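Local coordinates for protein alpha-L-rhamnosidase (Aspergillus terreus, PDB 6GSZ) that probably hydrolyses terminal non-reducing alpha-L-rhamnose residues of alpha-L-rhamnosides and binds calcium ions, at residues A[498-511]-A[518-531]. Sequence-based numbering, arbitrary orientation.
Sequences ARSEQLNHSYSLPY and GNGETPTSIWGDAI. With NAG (2-acetamido-2-deoxy-beta-D-glucopyranose), chain B; BGC (beta-D-glucopyranose), chain C.
The ring of Tyr511 carries Glu521 CB over one face, a CH-pi contact 3.7 Å from CB to the ring centroid, while the backbone O of Thr522 lies at its edge near the plane. The His505 ring has Pro510 CG over one face and Gly518 O at its edge, near the plane. At the edge of the Trp527 ring, in plane, sits O3 of the bound glucose, to which NE1 donates at the pocket. Glu521 runs obliquely across the Tyr511 ring, its carboxylate tilted 32° from the ring plane. With CG beside the backbone N (chi1 -64°) and the chain extended beyond, Glu521 extends across the ring until OE2 takes a nearly straight bond (168°) from Tyr511 N, 3.1 Å away, from above the carboxylate plane. At the far end Tyr511 OH donates to Thr522 O at 2.7 Å, in the carbonyl plane on a lone pair. Tyr511 is thus gripped at its backbone N by Glu521 and at its hydroxyl by the next residue, Thr522. A water 2.7 Å from His505 NE2 also bonds Gly518 O, Glu521 N and Glu521 OE2, tying residues 518-521 to the histidine. A second water links Leu509 O to Thr524 N, and Pro523 CG packs on Ser508 OG. Deeper in, Leu509 CD2 lies against Ile531 CB (4.1 Å) and Ile531 CD1 meets Ala498 CB. Asn504 carries the N-linked glycan that also touches Asn519. Within the six-hairpin glycosidase domain, the contact joins the end of helix 488-503 to the start of helix 530-542; helix 545-562 packs on Ser508 and Ile531 through Trp558, and helix 471-484 touches Leu509 and Trp527.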
# COMPACT_ATOMS: atom_id res chain seq x y z
N ALA A 498 -7.41 -6.23 10.22
CA ALA A 498 -6.72 -7.44 10.63
C ALA A 498 -7.18 -7.81 12.06
O ALA A 498 -7.43 -8.98 12.37
CB ALA A 498 -5.22 -7.24 10.57
N ARG A 499 -7.25 -6.81 12.96
CA ARG A 499 -7.64 -7.01 14.33
C ARG A 499 -9.09 -7.54 14.39
O ARG A 499 -9.37 -8.49 15.12
CB ARG A 499 -7.46 -5.71 15.12
CG ARG A 499 -7.94 -5.77 16.56
CD ARG A 499 -7.28 -6.90 17.33
NE ARG A 499 -7.48 -6.74 18.75
CZ ARG A 499 -7.29 -7.71 19.67
NH1 ARG A 499 -6.89 -8.91 19.26
NH2 ARG A 499 -7.48 -7.41 20.95
N SER A 500 -10.03 -6.89 13.68
CA SER A 500 -11.41 -7.34 13.69
C SER A 500 -11.54 -8.80 13.22
O SER A 500 -12.28 -9.61 13.87
CB SER A 500 -12.26 -6.45 12.78
OG SER A 500 -12.35 -5.11 13.28
N GLU A 501 -10.80 -9.14 12.16
CA GLU A 501 -10.85 -10.46 11.61
C GLU A 501 -10.32 -11.48 12.63
O GLU A 501 -10.87 -12.57 12.83
CB GLU A 501 -10.11 -10.53 10.28
CG GLU A 501 -10.73 -9.70 9.16
CD GLU A 501 -11.91 -10.25 8.39
OE1 GLU A 501 -12.56 -11.17 8.91
OE2 GLU A 501 -12.07 -9.74 7.26
N GLN A 502 -9.17 -11.14 13.26
CA GLN A 502 -8.55 -11.98 14.28
C GLN A 502 -9.52 -12.26 15.43
O GLN A 502 -9.54 -13.40 15.97
CB GLN A 502 -7.30 -11.26 14.76
CG GLN A 502 -6.60 -11.99 15.91
CD GLN A 502 -5.61 -11.10 16.62
OE1 GLN A 502 -5.82 -9.88 16.72
NE2 GLN A 502 -4.54 -11.72 17.11
N LEU A 503 -10.27 -11.24 15.86
CA LEU A 503 -11.15 -11.43 17.02
C LEU A 503 -12.28 -12.42 16.71
O LEU A 503 -12.87 -12.94 17.66
CB LEU A 503 -11.70 -10.09 17.49
CG LEU A 503 -10.66 -9.25 18.25
CD1 LEU A 503 -11.13 -7.80 18.36
CD2 LEU A 503 -10.35 -9.87 19.63
N ASN A 504 -12.59 -12.66 15.43
CA ASN A 504 -13.55 -13.70 15.07
C ASN A 504 -12.89 -14.97 14.54
O ASN A 504 -13.55 -15.80 13.92
CB ASN A 504 -14.54 -13.19 14.05
CG ASN A 504 -15.77 -14.07 13.95
OD1 ASN A 504 -16.26 -14.59 14.98
ND2 ASN A 504 -16.24 -14.26 12.73
N HIS A 505 -11.62 -15.18 14.85
CA HIS A 505 -10.83 -16.31 14.38
C HIS A 505 -9.99 -16.91 15.52
O HIS A 505 -8.87 -17.39 15.30
CB HIS A 505 -9.97 -15.82 13.20
CG HIS A 505 -9.49 -16.85 12.25
ND1 HIS A 505 -8.22 -17.36 12.25
CD2 HIS A 505 -10.08 -17.33 11.15
CE1 HIS A 505 -8.10 -18.23 11.25
NE2 HIS A 505 -9.21 -18.21 10.56
N SER A 506 -10.55 -16.87 16.74
CA SER A 506 -9.93 -17.50 17.93
C SER A 506 -8.49 -17.01 18.13
O SER A 506 -7.58 -17.80 18.46
CB SER A 506 -10.02 -19.00 17.81
OG SER A 506 -11.39 -19.41 17.73
N TYR A 507 -8.29 -15.71 17.87
CA TYR A 507 -7.06 -14.95 18.16
C TYR A 507 -5.95 -15.26 17.15
O TYR A 507 -4.86 -14.71 17.24
CB TYR A 507 -6.58 -15.11 19.59
CG TYR A 507 -7.64 -14.73 20.59
CD1 TYR A 507 -8.01 -13.40 20.76
CD2 TYR A 507 -8.29 -15.69 21.34
CE1 TYR A 507 -8.98 -13.03 21.67
CE2 TYR A 507 -9.26 -15.33 22.26
CZ TYR A 507 -9.61 -14.00 22.42
OH TYR A 507 -10.56 -13.66 23.35
N SER A 508 -6.24 -16.10 16.16
CA SER A 508 -5.38 -16.35 15.04
C SER A 508 -5.72 -15.35 13.92
O SER A 508 -6.82 -14.87 13.78
CB SER A 508 -5.58 -17.79 14.56
OG SER A 508 -4.65 -18.09 13.56
N LEU A 509 -4.75 -15.05 13.07
CA LEU A 509 -4.94 -14.15 11.95
C LEU A 509 -5.28 -14.96 10.71
O LEU A 509 -4.56 -15.88 10.33
CB LEU A 509 -3.67 -13.33 11.74
CG LEU A 509 -3.78 -12.19 10.75
CD1 LEU A 509 -4.72 -11.10 11.27
CD2 LEU A 509 -2.39 -11.64 10.45
N PRO A 510 -6.40 -14.67 10.02
CA PRO A 510 -6.66 -15.29 8.72
C PRO A 510 -5.50 -15.01 7.76
O PRO A 510 -4.78 -14.04 7.91
CB PRO A 510 -7.95 -14.65 8.24
CG PRO A 510 -8.62 -14.24 9.51
CD PRO A 510 -7.50 -13.78 10.42
N TYR A 511 -5.32 -15.88 6.78
CA TYR A 511 -4.23 -15.73 5.83
C TYR A 511 -4.29 -14.44 5.03
O TYR A 511 -3.27 -13.86 4.69
CB TYR A 511 -4.13 -16.95 4.90
CG TYR A 511 -3.90 -18.25 5.63
CD1 TYR A 511 -3.32 -18.33 6.89
CD2 TYR A 511 -4.18 -19.44 4.97
CE1 TYR A 511 -3.19 -19.55 7.53
CE2 TYR A 511 -4.02 -20.66 5.58
CZ TYR A 511 -3.52 -20.72 6.86
OH TYR A 511 -3.38 -21.93 7.49
N GLY A 518 -13.30 -17.55 5.59
CA GLY A 518 -14.01 -18.14 6.76
C GLY A 518 -13.04 -18.48 7.89
O GLY A 518 -12.00 -17.84 7.99
N ASN A 519 -13.38 -19.48 8.73
CA ASN A 519 -12.68 -19.69 9.97
C ASN A 519 -11.82 -20.98 9.99
O ASN A 519 -11.29 -21.34 11.04
CB ASN A 519 -13.64 -19.64 11.15
CG ASN A 519 -14.48 -20.89 11.29
OD1 ASN A 519 -14.55 -21.70 10.36
ND2 ASN A 519 -15.16 -21.03 12.43
N GLY A 520 -11.59 -21.59 8.84
CA GLY A 520 -10.97 -22.94 8.78
C GLY A 520 -9.45 -22.93 8.74
O GLY A 520 -8.81 -23.97 8.97
N GLU A 521 -8.83 -21.79 8.43
CA GLU A 521 -7.39 -21.72 8.29
C GLU A 521 -6.73 -21.86 9.66
O GLU A 521 -7.12 -21.18 10.59
CB GLU A 521 -7.00 -20.41 7.62
CG GLU A 521 -7.53 -20.31 6.21
CD GLU A 521 -7.44 -18.91 5.59
OE1 GLU A 521 -7.18 -18.82 4.33
OE2 GLU A 521 -7.53 -17.95 6.34
N THR A 522 -5.71 -22.71 9.76
CA THR A 522 -4.99 -22.89 11.01
C THR A 522 -3.86 -21.88 11.14
O THR A 522 -3.38 -21.35 10.14
CB THR A 522 -4.51 -24.35 11.14
OG1 THR A 522 -3.69 -24.71 10.04
CG2 THR A 522 -5.70 -25.29 11.24
N PRO A 523 -3.43 -21.55 12.38
CA PRO A 523 -2.44 -20.48 12.57
C PRO A 523 -1.08 -20.81 11.93
O PRO A 523 -0.58 -21.94 12.06
CB PRO A 523 -2.29 -20.42 14.10
CG PRO A 523 -3.58 -21.05 14.63
CD PRO A 523 -3.93 -22.11 13.64
N THR A 524 -0.46 -19.81 11.28
CA THR A 524 0.85 -20.01 10.62
C THR A 524 1.84 -18.92 11.06
O THR A 524 1.48 -17.77 11.30
CB THR A 524 0.73 -20.01 9.09
OG1 THR A 524 0.20 -18.77 8.60
CG2 THR A 524 -0.12 -21.17 8.64
N SER A 525 3.11 -19.31 11.05
CA SER A 525 4.22 -18.38 11.26
C SER A 525 4.36 -17.50 10.02
O SER A 525 3.91 -17.89 8.93
CB SER A 525 5.50 -19.12 11.50
OG SER A 525 5.94 -19.76 10.32
N ILE A 526 4.91 -16.30 10.20
CA ILE A 526 5.25 -15.28 9.17
C ILE A 526 3.97 -14.56 8.70
O ILE A 526 3.90 -13.37 8.79
CB ILE A 526 6.08 -15.84 8.00
CG1 ILE A 526 7.29 -16.65 8.50
CG2 ILE A 526 6.50 -14.69 7.09
CD1 ILE A 526 7.99 -17.39 7.41
N TRP A 527 3.04 -15.34 8.15
CA TRP A 527 1.70 -14.88 7.76
C TRP A 527 0.96 -14.44 9.03
O TRP A 527 0.69 -13.25 9.16
CB TRP A 527 1.00 -16.01 7.00
CG TRP A 527 1.38 -16.05 5.55
CD1 TRP A 527 0.61 -15.66 4.49
CD2 TRP A 527 2.63 -16.47 4.96
NE1 TRP A 527 1.29 -15.79 3.32
CE2 TRP A 527 2.55 -16.26 3.57
CE3 TRP A 527 3.83 -16.99 5.46
CZ2 TRP A 527 3.58 -16.56 2.69
CZ3 TRP A 527 4.87 -17.27 4.59
CH2 TRP A 527 4.75 -17.07 3.22
N GLY A 528 0.78 -15.31 10.02
CA GLY A 528 0.10 -14.88 11.20
C GLY A 528 0.89 -13.83 11.98
O GLY A 528 0.31 -12.95 12.62
N ASP A 529 2.22 -13.96 11.92
CA ASP A 529 3.11 -13.02 12.60
C ASP A 529 2.99 -11.60 12.06
O ASP A 529 3.52 -10.68 12.69
CB ASP A 529 4.56 -13.49 12.57
CG ASP A 529 4.78 -14.73 13.44
OD1 ASP A 529 4.46 -14.64 14.67
OD2 ASP A 529 5.31 -15.72 12.88
N ALA A 530 2.32 -11.38 10.91
CA ALA A 530 2.12 -10.02 10.43
C ALA A 530 1.46 -9.11 11.45
O ALA A 530 1.69 -7.87 11.42
CB ALA A 530 1.32 -10.02 9.16
N ILE A 531 0.60 -9.69 12.31
CA ILE A 531 -0.14 -8.88 13.29
C ILE A 531 0.79 -8.28 14.37
O ILE A 531 0.37 -7.38 15.10
CB ILE A 531 -1.30 -9.71 13.89
CG1 ILE A 531 -2.39 -8.86 14.55
CG2 ILE A 531 -0.79 -10.80 14.82
CD1 ILE A 531 -3.11 -8.00 13.60
C1 NAG B . -17.41 -15.08 12.49
C2 NAG B . -18.30 -14.44 11.42
C3 NAG B . -19.43 -15.36 11.04
C4 NAG B . -18.94 -16.72 10.62
C5 NAG B . -18.05 -17.27 11.73
C6 NAG B . -17.39 -18.57 11.28
C7 NAG B . -18.66 -12.02 11.13
C8 NAG B . -19.26 -10.79 11.77
N2 NAG B . -18.82 -13.17 11.84
O3 NAG B . -20.16 -14.76 9.98
O4 NAG B . -20.09 -17.53 10.44
O5 NAG B . -16.98 -16.33 11.96
O6 NAG B . -16.76 -18.40 9.97
O7 NAG B . -18.04 -11.98 10.06
C2 BGC C . 0.96 -15.04 -1.83
C3 BGC C . 1.52 -15.96 -0.78
C4 BGC C . 0.72 -17.20 -0.45
C5 BGC C . 0.41 -17.80 -1.73
C6 BGC C . -0.36 -19.07 -1.40
C1 BGC C . 0.53 -15.85 -3.04
O1 BGC C . 0.14 -14.95 -4.06
O2 BGC C . 2.00 -14.31 -2.44
O3 BGC C . 1.49 -15.30 0.37
O4 BGC C . 1.32 -18.16 0.45
O5 BGC C . -0.31 -16.94 -2.67
O6 BGC C . -0.82 -19.64 -2.62
O HOH W 1 -9.59 -18.64 7.92
O HOH W 2 -5.02 -18.52 10.65
O HOH W 3 -1.93 -17.52 10.12
O HOH W 4 -4.94 -24.29 6.81